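Local coordinates for putative methylase (Clostridium difficile, PDB 3LDU), which probably methylates guanine bases of ribosomal RNA and holds a bound GTP in its methyltransferase domain, at residues Arg197-Met203 / Phe302-Asn308. Sequence-based numbering, arbitrary orientation.
Sequences RVLVDPM and FGFIITN. With GTP (guanosine-5'-triphosphate), chain B.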
ATOM      1  N   ARG A 197      -6.346  -9.651 -20.829  1.00 28.33           N
ATOM      2  CA  ARG A 197      -7.739  -9.218 -20.889  1.00 30.87           C
ATOM      3  C   ARG A 197      -7.804  -7.707 -21.105  1.00 28.64           C
ATOM      4  O   ARG A 197      -6.970  -6.955 -20.601  1.00 27.48           O
ATOM      5  CB  ARG A 197      -8.484  -9.592 -19.605  1.00 33.66           C
ATOM      6  CG  ARG A 197      -8.496 -11.084 -19.287  1.00 39.95           C
ATOM      7  CD  ARG A 197      -9.303 -11.863 -20.308  1.00 41.93           C
ATOM      8  NE  ARG A 197     -10.687 -11.397 -20.369  1.00 44.15           N
ATOM      9  CZ  ARG A 197     -11.648 -11.811 -19.550  1.00 47.36           C
ATOM     10  NH1 ARG A 197     -11.380 -12.704 -18.602  1.00 47.77           N
ATOM     11  NH2 ARG A 197     -12.876 -11.327 -19.675  1.00 36.97           N
ATOM     12  N   VAL A 198      -8.799  -7.257 -21.862  1.00 26.19           N
ATOM     13  CA  VAL A 198      -8.963  -5.828 -22.096  1.00 22.89           C
ATOM     14  C   VAL A 198      -9.233  -5.093 -20.777  1.00 24.96           C
ATOM     15  O   VAL A 198     -10.083  -5.508 -19.981  1.00 24.81           O
ATOM     16  CB  VAL A 198     -10.134  -5.559 -23.077  1.00 31.97           C
ATOM     17  CG1 VAL A 198     -10.509  -4.102 -23.066  1.00 27.97           C
ATOM     18  CG2 VAL A 198      -9.777  -6.022 -24.488  1.00 33.45           C
ATOM     19  N   LEU A 199      -8.483  -4.019 -20.540  1.00 23.26           N
ATOM     20  CA  LEU A 199      -8.668  -3.183 -19.353  1.00 20.07           C
ATOM     21  C   LEU A 199      -8.594  -1.714 -19.721  1.00 23.07           C
ATOM     22  O   LEU A 199      -7.641  -1.278 -20.379  1.00 22.94           O
ATOM     23  CB  LEU A 199      -7.618  -3.477 -18.280  1.00 22.93           C
ATOM     24  CG  LEU A 199      -7.630  -2.490 -17.101  1.00 16.76           C
ATOM     25  CD1 LEU A 199      -8.938  -2.577 -16.283  1.00 18.16           C
ATOM     26  CD2 LEU A 199      -6.437  -2.742 -16.173  1.00 22.51           C
ATOM     27  N   VAL A 200      -9.615  -0.958 -19.322  1.00 23.89           N
ATOM     28  CA  VAL A 200      -9.667   0.475 -19.586  1.00 18.12           C
ATOM     29  C   VAL A 200      -9.955   1.240 -18.301  1.00 23.56           C
ATOM     30  O   VAL A 200     -10.823   0.851 -17.540  1.00 21.61           O
ATOM     31  CB  VAL A 200     -10.799   0.821 -20.586  1.00 20.23           C
ATOM     32  CG1 VAL A 200     -10.751   2.305 -20.942  1.00 19.34           C
ATOM     33  CG2 VAL A 200     -10.680  -0.048 -21.823  1.00 20.83           C
ATOM     34  N   ASP A 201      -9.227   2.329 -18.069  1.00 19.86           N
ATOM     35  CA  ASP A 201      -9.601   3.302 -17.041  1.00 17.70           C
ATOM     36  C   ASP A 201      -9.899   4.597 -17.788  1.00 18.55           C
ATOM     37  O   ASP A 201      -8.972   5.322 -18.165  1.00 20.70           O
ATOM     38  CB  ASP A 201      -8.449   3.530 -16.046  1.00 17.10           C
ATOM     39  CG  ASP A 201      -8.796   4.566 -14.984  1.00 21.35           C
ATOM     40  OD1 ASP A 201      -9.851   5.219 -15.128  1.00 20.45           O
ATOM     41  OD2 ASP A 201      -8.017   4.741 -14.014  1.00 22.42           O
ATOM     42  N   PRO A 202     -11.190   4.902 -18.001  1.00 23.06           N
ATOM     43  CA  PRO A 202     -11.587   6.021 -18.868  1.00 21.51           C
ATOM     44  C   PRO A 202     -11.578   7.396 -18.186  1.00 20.91           C
ATOM     45  O   PRO A 202     -11.970   8.385 -18.813  1.00 21.92           O
ATOM     46  CB  PRO A 202     -13.008   5.631 -19.299  1.00 20.36           C
ATOM     47  CG  PRO A 202     -13.561   4.912 -18.118  1.00 18.10           C
ATOM     48  CD  PRO A 202     -12.353   4.160 -17.488  1.00 20.53           C
HETATM   49  N   MSE A 203     -11.143   7.452 -16.926  1.00 21.73           N
HETATM   50  CA  MSE A 203     -10.935   8.716 -16.216  1.00 19.56           C
HETATM   51  C   MSE A 203      -9.645   8.551 -15.411  1.00 21.47           C
HETATM   52  O   MSE A 203      -9.635   8.628 -14.180  1.00 20.35           O
HETATM   53  CB  MSE A 203     -12.114   9.025 -15.298  1.00 23.71           C
HETATM   54  CG  MSE A 203     -13.426   9.256 -16.063  1.00 20.60           C
HETATM   55 SE   MSE A 203     -14.985   9.212 -14.884  0.70 25.89          SE
HETATM   56  CE  MSE A 203     -15.140   7.272 -14.771  1.00 24.85           C
ATOM     57  N   PHE A 302     -16.346  -8.656 -23.024  1.00 31.78           N
ATOM     58  CA  PHE A 302     -15.655  -9.223 -21.866  1.00 31.42           C
ATOM     59  C   PHE A 302     -14.446  -8.390 -21.450  1.00 31.02           C
ATOM     60  O   PHE A 302     -13.453  -8.923 -20.971  1.00 33.86           O
ATOM     61  CB  PHE A 302     -15.239 -10.673 -22.138  1.00 37.19           C
ATOM     62  CG  PHE A 302     -16.369 -11.543 -22.624  1.00 42.21           C
ATOM     63  CD1 PHE A 302     -17.472 -11.778 -21.824  1.00 48.05           C
ATOM     64  CD2 PHE A 302     -16.331 -12.115 -23.884  1.00 50.55           C
ATOM     65  CE1 PHE A 302     -18.520 -12.571 -22.271  1.00 49.94           C
ATOM     66  CE2 PHE A 302     -17.375 -12.907 -24.337  1.00 51.92           C
ATOM     67  CZ  PHE A 302     -18.468 -13.135 -23.527  1.00 47.51           C
ATOM     68  N   GLY A 303     -14.537  -7.077 -21.623  1.00 28.42           N
ATOM     69  CA  GLY A 303     -13.497  -6.196 -21.122  1.00 23.67           C
ATOM     70  C   GLY A 303     -13.716  -5.806 -19.665  1.00 25.09           C
ATOM     71  O   GLY A 303     -14.735  -6.142 -19.049  1.00 25.89           O
ATOM     72  N   PHE A 304     -12.749  -5.087 -19.112  1.00 25.79           N
ATOM     73  CA  PHE A 304     -12.822  -4.611 -17.738  1.00 22.74           C
ATOM     74  C   PHE A 304     -12.651  -3.103 -17.699  1.00 21.34           C
ATOM     75  O   PHE A 304     -11.845  -2.558 -18.441  1.00 22.45           O
ATOM     76  CB  PHE A 304     -11.698  -5.231 -16.903  1.00 22.07           C
ATOM     77  CG  PHE A 304     -11.869  -6.690 -16.644  1.00 21.42           C
ATOM     78  CD1 PHE A 304     -12.484  -7.129 -15.491  1.00 27.31           C
ATOM     79  CD2 PHE A 304     -11.401  -7.626 -17.553  1.00 24.34           C
ATOM     80  CE1 PHE A 304     -12.639  -8.473 -15.251  1.00 32.39           C
ATOM     81  CE2 PHE A 304     -11.557  -8.971 -17.319  1.00 32.72           C
ATOM     82  CZ  PHE A 304     -12.177  -9.396 -16.167  1.00 30.50           C
ATOM     83  N   ILE A 305     -13.399  -2.443 -16.818  1.00 22.22           N
ATOM     84  CA  ILE A 305     -13.155  -1.042 -16.485  1.00 20.36           C
ATOM     85  C   ILE A 305     -12.876  -0.959 -14.987  1.00 19.60           C
ATOM     86  O   ILE A 305     -13.626  -1.529 -14.181  1.00 18.37           O
ATOM     87  CB  ILE A 305     -14.352  -0.147 -16.832  1.00 18.25           C
ATOM     88  CG1 ILE A 305     -14.408   0.083 -18.344  1.00 21.17           C
ATOM     89  CG2 ILE A 305     -14.237   1.196 -16.103  1.00 21.27           C
ATOM     90  CD1 ILE A 305     -15.814   0.466 -18.872  1.00 21.99           C
ATOM     91  N   ILE A 306     -11.771  -0.312 -14.613  1.00 19.67           N
ATOM     92  CA  ILE A 306     -11.492  -0.041 -13.203  1.00 18.92           C
ATOM     93  C   ILE A 306     -11.143   1.420 -13.146  1.00 19.86           C
ATOM     94  O   ILE A 306     -10.239   1.871 -13.867  1.00 20.26           O
ATOM     95  CB  ILE A 306     -10.304  -0.875 -12.676  1.00 19.75           C
ATOM     96  CG1 ILE A 306     -10.581  -2.372 -12.849  1.00 19.09           C
ATOM     97  CG2 ILE A 306     -10.054  -0.575 -11.195  1.00 17.45           C
ATOM     98  CD1 ILE A 306      -9.366  -3.248 -12.518  1.00 22.63           C
ATOM     99  N   THR A 307     -11.860   2.185 -12.332  1.00 17.72           N
ATOM    100  CA  THR A 307     -11.699   3.631 -12.402  1.00 16.23           C
ATOM    101  C   THR A 307     -12.055   4.367 -11.112  1.00 20.97           C
ATOM    102  O   THR A 307     -12.809   3.862 -10.274  1.00 18.63           O
ATOM    103  CB  THR A 307     -12.553   4.213 -13.575  1.00 16.44           C
ATOM    104  OG1 THR A 307     -12.177   5.567 -13.822  1.00 21.93           O
ATOM    105  CG2 THR A 307     -14.050   4.124 -13.255  1.00 17.95           C
ATOM    106  N   ASN A 308     -11.511   5.580 -10.993  1.00 20.40           N
ATOM    107  CA  ASN A 308     -11.640   6.430  -9.815  1.00 20.99           C
ATOM    108  C   ASN A 308     -12.193   7.789 -10.280  1.00 20.17           C
ATOM    109  O   ASN A 308     -11.432   8.707 -10.599  1.00 18.83           O
ATOM    110  CB  ASN A 308     -10.230   6.530  -9.177  1.00 22.00           C
ATOM    111  CG  ASN A 308     -10.133   7.518  -8.034  1.00 24.38           C
ATOM    112  OD1 ASN A 308      -9.166   8.291  -7.950  1.00 31.06           O
ATOM    113  ND2 ASN A 308     -11.075   7.468  -7.124  1.00 21.25           N
TER
HETATM  114  PG  GTP B 383      -5.232   8.696 -10.384  0.70 67.03           P
HETATM  115  O1G GTP B 383      -5.410   7.621 -11.435  0.70 70.63           O
HETATM  116  O2G GTP B 383      -4.576   8.078  -9.179  0.70 65.55           O
HETATM  117  O3G GTP B 383      -4.324   9.798 -10.879  0.70 62.43           O
HETATM  118  O3B GTP B 383      -6.694   9.283 -10.008  0.70 73.72           O
HETATM  119  PB  GTP B 383      -7.117  10.767 -10.488  0.70 99.85           P
HETATM  120  O1B GTP B 383      -6.908  11.704  -9.322  0.70 98.87           O
HETATM  121  O2B GTP B 383      -6.278  11.224 -11.650  0.70102.45           O
HETATM  122  O3A GTP B 383      -8.685  10.790 -10.881  0.70 44.75           O
HETATM  123  PA  GTP B 383      -9.538  12.043 -10.307  0.70 39.98           P
HETATM  124  O1A GTP B 383      -8.745  13.310 -10.549  0.70 59.58           O
HETATM  125  O2A GTP B 383      -9.806  11.877  -8.830  0.70 55.74           O
HETATM  126  O5' GTP B 383     -10.897  12.158 -11.152  0.90 50.49           O
HETATM  127  C5' GTP B 383     -11.014  11.304 -12.245  0.90 48.50           C
HETATM  128  C4' GTP B 383     -10.444  12.017 -13.466  0.90 43.60           C
HETATM  129  O4' GTP B 383     -11.482  12.031 -14.405  0.90 43.80           O
HETATM  130  C3' GTP B 383     -10.019  13.477 -13.293  0.90 34.80           C
HETATM  131  O3' GTP B 383      -8.657  13.572 -13.652  0.90 32.86           O
HETATM  132  C2' GTP B 383     -10.856  14.284 -14.283  0.90 35.36           C
HETATM  133  O2' GTP B 383     -10.080  15.140 -15.098  0.90 33.59           O
HETATM  134  C1' GTP B 383     -11.403  13.201 -15.179  0.90 36.80           C
HETATM  135  N9  GTP B 383     -12.746  13.427 -15.728  0.90 29.38           N
HETATM  136  C8  GTP B 383     -13.808  14.153 -15.258  0.90 30.85           C
HETATM  137  N7  GTP B 383     -14.825  14.006 -16.151  0.90 34.27           N
HETATM  138  C5  GTP B 383     -14.408  13.209 -17.169  0.90 33.33           C
HETATM  139  C6  GTP B 383     -15.023  12.739 -18.324  0.90 38.65           C
HETATM  140  O6  GTP B 383     -16.194  13.044 -18.601  0.90 36.72           O
HETATM  141  N1  GTP B 383     -14.297  11.920 -19.162  0.90 34.03           N
HETATM  142  C2  GTP B 383     -12.991  11.569 -18.868  0.90 32.61           C
HETATM  143  N2  GTP B 383     -12.344  10.768 -19.698  0.90 30.66           N
HETATM  144  N3  GTP B 383     -12.362  12.041 -17.719  0.90 25.23           N
HETATM  145  C4  GTP B 383     -13.091  12.841 -16.900  0.90 33.81           C
HETATM  146  O   HOH W   1     -10.797  -9.172 -22.316  1.00 43.23           O
HETATM  147  O   HOH W   2      -9.119   6.530 -12.283  1.00 20.36           O
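Asp201 and Thr307 meet because each holds its polar group anti to its own backbone N, with chi1 at 178° for Asp201 and -168° for Thr307. Thr307 OG1 then donates to Asp201 OD1 at 2.7 Å. The same oxygen accepts from Met203 N at 3.1 Å, which closes an Asx turn. The two donors reach OD1 from opposite faces of the carboxylate plane. Water 2 donates to the other oxygen, Asp201 OD2, and to Met203 O, and accepts from Asn308 N, so it ties the two strand ends together.

At the other end the Arg197 chain bends at chi2 and chi3, which turns a face of its guanidinium to the CE2 corner of Phe304. Phe304 CE2 lies over the centre of the guanidinium, 3.5 Å above its plane, with the ring tilted 61° to that plane. Arg197 NH2 donates to a lone pair of Phe302 O at 2.8 Å. Water 1 joins Arg197 NE and Val198 N to the same carbonyl.

Between these ends strands 199-201 and 304-307 pair in parallel. Phe304 N bonds to Val198 O, Val200 N to Phe304 O at 2.9 Å, and Ile306 N to Val200 O at 3.3 Å. Leu199 CD1 packs on Ile306 CG1 at 3.8 Å, on the face where helix 208-217 also covers Leu199. On the Val200 and Ile305 face, Pro202 CD rests on Ile305 CG2, and helix 315-333 covers both residues.

These are central neighbours in the Rossmann-like methyltransferase sheet, and their C-terminal ends border the nucleotide pocket. Pro202 O lies 2.6 Å from GTP N2, and Met203 CB packs by the ribose. The two protein donors and water 2 probably stabilise a negative charge on the buried Asp201, fixing the turn that presents Pro202 and Met203 to GTP.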